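Local coordinates for VP4 CORE protein (Bluetongue virus, PDB 2JHP), which caps viral RNA as a multifunctional, assembly-line enzyme and is one of five proteins forming the inner capsid of the virus, at residues A[176-181]-A[333-338]; A[323-328]-A[380-385]. One frame throughout, in Å; residues are numbered along the deposited sequence.

Contact 1: A[176-181]-A[333-338]; sequences DEKLVS and MYELRN. With SAH (S-adenosyl-L-homocysteine), chain C.
Glu-335 OE2 is approached by two cations, and the link that crosses the contact comes from Lys-178, whose NZ stands 3.4 Å from Glu-335 OE2 in a salt bridge with a weak hydrogen bond. The pair joins helix 178-186 to strand 335-341, the antiparallel strand inserted near one edge of a mixed seven-stranded sheet of order 3-2-1-4-5-7-6, the hallmark of class I S-adenosylmethionine-dependent methyltransferases. Lys-178, Asp-265, Lys-306 and Glu-335 are consistent with the K-D-K-E tetrad of cap 2'-O-methyltransferases, with Glu-335 linking the two lysines: Lys-306 pairs with its OE1. Glu-335 CG lies opposite the backbone N (chi1 -177°), which carries the carboxylate toward Lys-178, and the two side chains cross at about a right angle. On its own strand Arg-337 adds charge without a directed N-H: its NH2 is 3.3 Å from Glu-335 OE2, which lies well out of the guanidinium plane. Gln-326 accepts a bond from Arg-337 NE, and Asp-265 forms a salt bridge with Arg-337 NH2 as well as binding the S-adenosyl-L-homocysteine. Apolar atoms fill in around this network. Lys-178 CE meets the edge of the guanidinium near its plane, 4.0 Å from Arg-337 NH2, and Met-333 SD sits 4.2 Å from Lys-178 NZ. Leu-179 works with both branches. Its CD2 packs obliquely against the guanidinium, 3.8 Å from Arg-337 NH2, whereas Leu-179 CD1 rests 3.4 Å from carboxylate atom O of the bound S-adenosyl-L-homocysteine.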
# COMPACT_ATOMS: atom_id res chain seq x y z
N ASP A 176 2.93 10.08 19.96
CA ASP A 176 4.13 10.24 20.76
C ASP A 176 4.28 11.66 21.32
O ASP A 176 3.66 12.60 20.81
CB ASP A 176 5.37 9.87 19.93
CG ASP A 176 5.41 8.39 19.57
OD1 ASP A 176 5.13 8.03 18.40
OD2 ASP A 176 5.72 7.58 20.47
N GLU A 177 5.09 11.80 22.36
CA GLU A 177 5.40 13.11 22.93
C GLU A 177 5.97 14.06 21.88
O GLU A 177 6.82 13.69 21.06
CB GLU A 177 6.36 12.98 24.13
CG GLU A 177 7.63 12.18 23.86
CD GLU A 177 8.62 12.21 25.01
OE1 GLU A 177 9.16 13.30 25.32
OE2 GLU A 177 8.88 11.14 25.60
N LYS A 178 5.46 15.29 21.92
CA LYS A 178 5.76 16.36 20.96
C LYS A 178 7.14 16.32 20.30
O LYS A 178 7.25 16.39 19.07
CB LYS A 178 5.50 17.71 21.64
CG LYS A 178 6.06 18.94 20.98
CD LYS A 178 6.02 20.09 22.01
CE LYS A 178 7.26 20.98 21.92
NZ LYS A 178 7.47 21.87 23.10
N LEU A 179 8.18 16.19 21.12
CA LEU A 179 9.56 16.29 20.64
C LEU A 179 10.13 15.06 19.91
O LEU A 179 11.03 15.22 19.07
CB LEU A 179 10.50 16.80 21.75
CG LEU A 179 10.45 18.33 21.91
CD1 LEU A 179 11.02 18.83 23.26
CD2 LEU A 179 11.12 19.05 20.72
N VAL A 180 9.63 13.86 20.21
CA VAL A 180 9.97 12.69 19.38
C VAL A 180 9.08 12.60 18.14
O VAL A 180 9.50 12.10 17.10
CB VAL A 180 10.06 11.31 20.17
CG1 VAL A 180 9.67 11.44 21.63
CG2 VAL A 180 9.28 10.20 19.48
N SER A 181 7.86 13.11 18.26
CA SER A 181 6.96 13.23 17.14
C SER A 181 7.55 14.19 16.13
O SER A 181 7.37 14.02 14.92
CB SER A 181 5.60 13.72 17.60
OG SER A 181 4.74 12.64 17.86
N MET A 333 -0.16 25.25 24.42
CA MET A 333 1.19 25.44 23.89
C MET A 333 1.18 26.28 22.60
O MET A 333 0.92 25.76 21.51
CB MET A 333 1.85 24.07 23.68
CG MET A 333 3.19 24.04 22.93
SD MET A 333 4.59 24.80 23.77
CE MET A 333 4.41 24.21 25.46
N TYR A 334 1.47 27.57 22.74
CA TYR A 334 1.46 28.48 21.58
C TYR A 334 2.79 28.54 20.86
O TYR A 334 3.46 29.57 20.82
CB TYR A 334 0.96 29.86 21.96
CG TYR A 334 -0.53 29.89 22.13
CD1 TYR A 334 -1.09 29.83 23.40
CD2 TYR A 334 -1.37 29.93 21.03
CE1 TYR A 334 -2.46 29.84 23.58
CE2 TYR A 334 -2.74 29.93 21.18
CZ TYR A 334 -3.28 29.89 22.46
OH TYR A 334 -4.64 29.91 22.63
N GLU A 335 3.13 27.40 20.29
CA GLU A 335 4.39 27.19 19.60
C GLU A 335 4.12 26.33 18.38
O GLU A 335 3.38 25.34 18.44
CB GLU A 335 5.36 26.50 20.54
CG GLU A 335 6.74 26.28 20.01
CD GLU A 335 7.63 25.63 21.04
OE1 GLU A 335 8.00 26.32 22.02
OE2 GLU A 335 7.96 24.43 20.89
N LEU A 336 4.69 26.73 17.25
CA LEU A 336 4.58 25.97 16.01
C LEU A 336 5.96 25.53 15.60
O LEU A 336 6.93 25.73 16.35
CB LEU A 336 3.96 26.84 14.91
CG LEU A 336 2.63 27.52 15.22
CD1 LEU A 336 2.36 28.54 14.16
CD2 LEU A 336 1.47 26.54 15.33
N ARG A 337 6.06 24.92 14.43
CA ARG A 337 7.35 24.59 13.83
C ARG A 337 7.47 25.27 12.48
O ARG A 337 6.51 25.37 11.72
CB ARG A 337 7.53 23.08 13.70
CG ARG A 337 7.73 22.35 15.02
CD ARG A 337 9.02 22.78 15.69
NE ARG A 337 9.02 22.42 17.11
CZ ARG A 337 10.00 22.70 17.96
NH1 ARG A 337 11.10 23.33 17.55
NH2 ARG A 337 9.90 22.34 19.23
N ASN A 338 8.67 25.77 12.21
CA ASN A 338 8.94 26.48 10.99
C ASN A 338 9.71 25.58 10.07
O ASN A 338 10.88 25.29 10.31
CB ASN A 338 9.75 27.74 11.28
CG ASN A 338 9.94 28.63 10.06
OD1 ASN A 338 10.57 29.67 10.15
ND2 ASN A 338 9.41 28.21 8.92
N SAH C . 15.51 19.52 22.27
CA SAH C . 15.37 19.40 23.75
CB SAH C . 14.52 20.53 24.35
CG SAH C . 15.12 21.92 24.15
SD SAH C . 15.69 22.62 25.71
C SAH C . 14.80 18.04 24.12
O SAH C . 14.11 17.40 23.33
OXT SAH C . 15.02 17.54 25.23
C5' SAH C . 16.53 24.01 24.93
C4' SAH C . 18.03 23.82 25.05
O4' SAH C . 18.71 24.73 24.23
C3' SAH C . 18.55 24.06 26.46
O3' SAH C . 18.87 22.81 27.01
C2' SAH C . 19.80 24.92 26.28
O2' SAH C . 20.92 24.33 26.88
C1' SAH C . 19.99 24.92 24.78
N9 SAH C . 20.58 26.14 24.19
C8 SAH C . 20.37 27.45 24.52
N7 SAH C . 21.09 28.22 23.68
C5 SAH C . 21.75 27.42 22.81
C6 SAH C . 22.62 27.68 21.76
N6 SAH C . 22.94 28.94 21.45
N1 SAH C . 23.15 26.63 21.03
C2 SAH C . 22.82 25.33 21.36
N3 SAH C . 21.95 25.08 22.40
C4 SAH C . 21.43 26.11 23.12

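Contact 2: A[323-328]-A[380-385]. With GUN (guanine), chain D.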
# COMPACT_ATOMS: atom_id res chain seq x y z
N LEU A 323 4.61 27.22 8.24
CA LEU A 323 4.46 27.13 9.69
C LEU A 323 3.33 26.16 9.96
O LEU A 323 2.24 26.28 9.39
CB LEU A 323 4.16 28.50 10.31
CG LEU A 323 5.14 29.66 10.09
CD1 LEU A 323 4.52 30.99 10.54
CD2 LEU A 323 6.47 29.43 10.80
N PHE A 324 3.57 25.17 10.81
CA PHE A 324 2.50 24.25 11.14
C PHE A 324 2.39 23.83 12.59
O PHE A 324 3.34 23.99 13.36
CB PHE A 324 2.48 23.02 10.22
CG PHE A 324 3.82 22.55 9.77
CD1 PHE A 324 4.82 22.26 10.69
CD2 PHE A 324 4.07 22.37 8.42
CE1 PHE A 324 6.06 21.80 10.27
CE2 PHE A 324 5.31 21.90 7.97
CZ PHE A 324 6.31 21.61 8.90
N PRO A 325 1.21 23.31 12.97
CA PRO A 325 0.98 22.85 14.34
C PRO A 325 1.82 21.62 14.66
O PRO A 325 2.30 20.94 13.76
CB PRO A 325 -0.51 22.50 14.35
CG PRO A 325 -1.09 23.12 13.11
CD PRO A 325 0.02 23.11 12.12
N GLN A 326 2.00 21.37 15.95
CA GLN A 326 2.86 20.29 16.44
C GLN A 326 2.04 19.15 17.00
O GLN A 326 1.27 19.34 17.95
CB GLN A 326 3.82 20.80 17.51
CG GLN A 326 4.61 22.03 17.10
CD GLN A 326 5.76 22.29 18.03
OE1 GLN A 326 6.67 21.47 18.14
NE2 GLN A 326 5.73 23.42 18.71
N PRO A 327 2.19 17.94 16.42
CA PRO A 327 1.55 16.75 16.96
C PRO A 327 2.04 16.48 18.38
O PRO A 327 3.24 16.61 18.65
CB PRO A 327 2.02 15.63 16.02
CG PRO A 327 2.54 16.30 14.82
CD PRO A 327 3.00 17.66 15.22
N GLY A 328 1.12 16.12 19.27
CA GLY A 328 1.45 15.77 20.66
C GLY A 328 1.70 16.94 21.59
O GLY A 328 2.06 16.75 22.75
N ARG A 380 -2.04 12.27 15.83
CA ARG A 380 -1.67 11.07 15.07
C ARG A 380 -1.77 11.29 13.57
O ARG A 380 -0.81 11.07 12.83
CB ARG A 380 -2.51 9.86 15.50
CG ARG A 380 -2.22 8.57 14.73
CD ARG A 380 -2.80 7.37 15.44
NE ARG A 380 -2.69 6.16 14.62
CZ ARG A 380 -3.72 5.55 14.05
NH1 ARG A 380 -4.96 6.00 14.21
NH2 ARG A 380 -3.51 4.47 13.31
N PHE A 381 -2.93 11.76 13.13
CA PHE A 381 -3.18 12.01 11.72
C PHE A 381 -2.51 13.30 11.23
O PHE A 381 -2.18 13.41 10.05
CB PHE A 381 -4.68 11.98 11.44
CG PHE A 381 -5.31 10.64 11.74
CD1 PHE A 381 -6.27 10.52 12.74
CD2 PHE A 381 -4.92 9.50 11.03
CE1 PHE A 381 -6.86 9.28 13.02
CE2 PHE A 381 -5.50 8.26 11.30
CZ PHE A 381 -6.47 8.16 12.30
N LEU A 382 -2.31 14.26 12.12
CA LEU A 382 -1.51 15.43 11.77
C LEU A 382 -0.08 14.97 11.44
O LEU A 382 0.45 15.29 10.38
CB LEU A 382 -1.51 16.49 12.88
CG LEU A 382 -0.67 17.76 12.63
CD1 LEU A 382 -1.06 18.47 11.31
CD2 LEU A 382 -0.73 18.73 13.78
N LYS A 383 0.51 14.19 12.34
CA LYS A 383 1.85 13.67 12.12
C LYS A 383 1.95 12.97 10.77
O LYS A 383 2.83 13.27 9.98
CB LYS A 383 2.28 12.74 13.25
CG LYS A 383 3.78 12.55 13.31
CD LYS A 383 4.22 11.92 14.61
CE LYS A 383 3.91 10.44 14.65
NZ LYS A 383 4.35 9.84 15.94
N LYS A 384 1.02 12.05 10.49
CA LYS A 384 0.98 11.36 9.21
C LYS A 384 1.07 12.32 8.03
O LYS A 384 1.96 12.21 7.19
CB LYS A 384 -0.29 10.49 9.09
CG LYS A 384 -0.25 9.44 7.98
CD LYS A 384 -1.35 8.40 8.17
CE LYS A 384 -1.79 7.75 6.85
NZ LYS A 384 -2.57 8.69 5.99
N ARG A 385 0.13 13.27 8.01
CA ARG A 385 -0.02 14.26 6.95
C ARG A 385 1.18 15.19 6.76
O ARG A 385 1.45 15.63 5.63
CB ARG A 385 -1.25 15.11 7.21
CG ARG A 385 -2.56 14.45 6.87
CD ARG A 385 -3.59 15.54 6.66
NE ARG A 385 -4.93 15.15 7.07
CZ ARG A 385 -5.93 16.02 7.24
NH1 ARG A 385 -5.71 17.32 7.04
NH2 ARG A 385 -7.12 15.59 7.61
N9 GUN D . 2.57 7.73 10.20
C8 GUN D . 2.76 6.48 9.77
N7 GUN D . 4.06 6.23 9.69
C5 GUN D . 4.71 7.32 10.08
C6 GUN D . 6.07 7.61 10.19
O6 GUN D . 6.92 6.77 9.91
N1 GUN D . 6.44 8.89 10.64
C2 GUN D . 5.42 9.82 10.95
N2 GUN D . 5.73 11.03 11.36
N3 GUN D . 4.11 9.50 10.83
C4 GUN D . 3.76 8.28 10.40
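Leu-382 meets Pro-325 and Pro-327 chiefly through its CD2 methyl, an example of how one branched side chain can seat a helix on the Pro-325 to Pro-327 segment that follows strand 322-324. Its CD2 is 3.8 Å from Pro-325 CB and reaches the carbonyl oxygen of the same residue, while the ring of Pro-327 crosses the leucine at about a right angle, with Pro-327 CD 4.1 Å from Leu-382 CD2. With chi1 at 179°, CG points directly away from the leucine's own amide nitrogen, and the branch extends from the helix to this position. One residue on, Pro-327 CG rests 3.8 Å from Lys-383 CA, laying the proline ring against the helix backbone. The contact is buried, and made by van der Waals packing without polar bonds between the segments. In the fold it couples the exit of edge strand 322-324, in the seven-stranded methyltransferase-type sheet, to helix 380-391, which leads into an edge strand of a second sheet of the same strand order. Beyond the proline contact, the methylenes of Lys-383 rise past the N2/N3 edge of the bound guanine. The lysine bends at its third torsion (chi3 75°), and Lys-383 CE stands above the level of the base plane but outboard of that edge, 3.9 Å from guanine N3. On the opposite side of the plane Lys-384 CG stands 4.0 Å from guanine N9. Farther out, Asp-184 and Asp-176 hold Lys-383 NZ by salt bridges. Tyr-185, itself lining the guanine pocket, packs on Phe-324 and Pro-327, and Asp-172 accepts a hydrogen bond from Phe-381 N.

From the N terminus the chain first reaches 176-181, in the N-terminal part of the region of helix 178-186, then runs through the five strands 192-196 to 302-308 of the methyltransferase sheet and edge strand 322-324 before 333-338 closes contact 1, a loop of 151 intervening residues. Within that loop lies 323-328, whose partner 380-385 comes only after 333-338, so contact 2 crosses contact 1 and closes a shorter loop of 51 residues. Strands 322-324 and 335-341, neighbours in the sheet, bring the two together: Gln-326 NE2 lies 3.0 Å from Glu-335 O, a probable hydrogen bond. Together the contacts tie helices 178-186 and 380-391 to the same sheet edge, between a cofactor-product site and a guanine site.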